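Local coordinates for protein glutathione S-transferase 1 (Ascaris suum, PDB 4Q5F) that conjugates reduced glutathione to a wide range of hydrophobic electrophiles and can also act as a glutathione peroxidase, at residues B[169-174]-B[196-201]. Numbering follows the deposited sequence.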
# COMPACT_ATOMS: atom_id res chain seq x y z
N ASP B 169 -0.95 -13.60 4.71
CA ASP B 169 -1.90 -14.71 4.73
C ASP B 169 -3.02 -14.45 5.73
O ASP B 169 -4.20 -14.66 5.43
CB ASP B 169 -1.20 -16.02 5.07
CG ASP B 169 -0.17 -16.43 4.03
OD1 ASP B 169 -0.51 -16.42 2.82
OD2 ASP B 169 0.98 -16.74 4.41
N LEU B 170 -2.64 -14.00 6.93
CA LEU B 170 -3.60 -13.78 8.00
C LEU B 170 -4.63 -12.70 7.65
O LEU B 170 -5.82 -12.87 7.88
CB LEU B 170 -2.86 -13.39 9.29
CG LEU B 170 -1.85 -14.41 9.82
CD1 LEU B 170 -1.10 -13.84 11.01
CD2 LEU B 170 -2.53 -15.71 10.19
N VAL B 171 -4.15 -11.59 7.10
CA VAL B 171 -5.02 -10.46 6.80
C VAL B 171 -5.89 -10.73 5.58
O VAL B 171 -7.08 -10.42 5.58
CB VAL B 171 -4.20 -9.17 6.56
CG1 VAL B 171 -5.11 -8.00 6.21
CG2 VAL B 171 -3.36 -8.84 7.78
N ILE B 172 -5.30 -11.32 4.55
CA ILE B 172 -6.01 -11.59 3.31
C ILE B 172 -7.18 -12.54 3.55
O ILE B 172 -8.32 -12.23 3.19
CB ILE B 172 -5.06 -12.19 2.24
CG1 ILE B 172 -4.12 -11.11 1.71
CG2 ILE B 172 -5.84 -12.80 1.07
CD1 ILE B 172 -2.97 -11.63 0.87
N THR B 173 -6.90 -13.68 4.15
CA THR B 173 -7.92 -14.71 4.34
C THR B 173 -9.06 -14.25 5.24
O THR B 173 -10.21 -14.64 5.04
CB THR B 173 -7.31 -15.99 4.94
OG1 THR B 173 -6.60 -15.67 6.15
CG2 THR B 173 -6.35 -16.63 3.95
N ASP B 174 -8.76 -13.42 6.23
CA ASP B 174 -9.79 -12.90 7.12
C ASP B 174 -10.72 -11.97 6.36
O ASP B 174 -11.94 -12.05 6.50
CB ASP B 174 -9.17 -12.16 8.31
CG ASP B 174 -10.22 -11.67 9.30
OD1 ASP B 174 -10.77 -12.51 10.04
OD2 ASP B 174 -10.48 -10.45 9.33
N TYR B 196 -7.37 -22.52 0.90
CA TYR B 196 -6.38 -21.60 1.46
C TYR B 196 -6.94 -20.84 2.66
O TYR B 196 -6.27 -20.68 3.68
CB TYR B 196 -5.94 -20.64 0.35
CG TYR B 196 -5.17 -19.42 0.80
CD1 TYR B 196 -3.98 -19.54 1.51
CD2 TYR B 196 -5.61 -18.15 0.46
CE1 TYR B 196 -3.27 -18.42 1.89
CE2 TYR B 196 -4.90 -17.02 0.84
CZ TYR B 196 -3.73 -17.16 1.55
OH TYR B 196 -3.03 -16.05 1.92
N ILE B 197 -8.18 -20.37 2.53
CA ILE B 197 -8.85 -19.66 3.61
C ILE B 197 -9.21 -20.62 4.75
O ILE B 197 -9.11 -20.26 5.92
CB ILE B 197 -10.12 -18.94 3.10
CG1 ILE B 197 -9.73 -17.85 2.10
CG2 ILE B 197 -10.90 -18.31 4.25
CD1 ILE B 197 -10.88 -17.34 1.26
N GLU B 198 -9.63 -21.83 4.39
CA GLU B 198 -9.98 -22.84 5.39
C GLU B 198 -8.75 -23.20 6.22
O GLU B 198 -8.82 -23.32 7.44
CB GLU B 198 -10.52 -24.09 4.70
CG GLU B 198 -11.13 -25.11 5.66
CD GLU B 198 -11.32 -26.47 5.02
OE1 GLU B 198 -10.32 -27.18 4.81
OE2 GLU B 198 -12.48 -26.83 4.71
N HIS B 199 -7.62 -23.36 5.54
CA HIS B 199 -6.37 -23.76 6.18
C HIS B 199 -5.90 -22.75 7.22
O HIS B 199 -5.76 -23.08 8.40
CB HIS B 199 -5.28 -23.96 5.12
CG HIS B 199 -3.97 -24.42 5.68
ND1 HIS B 199 -3.41 -25.64 5.36
CD2 HIS B 199 -3.10 -23.81 6.53
CE1 HIS B 199 -2.26 -25.77 5.99
NE2 HIS B 199 -2.05 -24.68 6.71
N VAL B 200 -5.66 -21.52 6.78
CA VAL B 200 -5.13 -20.46 7.64
C VAL B 200 -6.00 -20.28 8.88
O VAL B 200 -5.48 -20.11 9.99
CB VAL B 200 -5.04 -19.11 6.87
CG1 VAL B 200 -4.58 -17.97 7.80
CG2 VAL B 200 -4.13 -19.26 5.65
N ARG B 201 -7.31 -20.32 8.70
CA ARG B 201 -8.23 -20.07 9.80
C ARG B 201 -8.42 -21.30 10.69
O ARG B 201 -9.07 -21.23 11.74
CB ARG B 201 -9.57 -19.57 9.26
CG ARG B 201 -9.48 -18.14 8.73
CD ARG B 201 -10.56 -17.82 7.72
NE ARG B 201 -11.90 -17.78 8.31
CZ ARG B 201 -12.38 -16.75 9.00
NH1 ARG B 201 -11.64 -15.67 9.21
NH2 ARG B 201 -13.61 -16.81 9.50
O HOH W 1 -13.32 -13.17 9.07
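The Y196 ring carries CG2 of T173 over one face, displaced from the ring centre, while OD1 of D169 and CG2 of I172 lie at its edge; the R201 guanidinium has D174 OD1 at its edge, in its plane. The T173 methyl stands 3.8 Å from the Y196 ring centroid, a CH-pi contact that joins helices 167-182 and 191-201 in the all-helical C-terminal domain of this sigma-class transferase. The helix segments cross at -123°, and T173 packs against Y196, I197 and V200 where the helices come close. With CG anti to the backbone N (chi1 167°), the Y196 ring is carried across to D169, where OH donates to OD1 at 2.7 Å. This bond uses the anti lone pair of OD1, with carboxylate and ring nearly perpendicular; OD2 accepts from the backbone N of T166, fixing the acid's rotation. V200 CG1 packs on L170 CD2 at 3.9 Å, next to helix 204-212. D174 OD1, whose stronger partner is R213 NH1, also makes a long salt bridge to R201 NH1 (3.4 Å). A water donates to D174 OD1 and O and accepts a weak bond from R201 NH1. The T173 hydroxyl turns back on its own helix, OG1 donating at 2.7 Å to D169 O, which also accepts from T173 N.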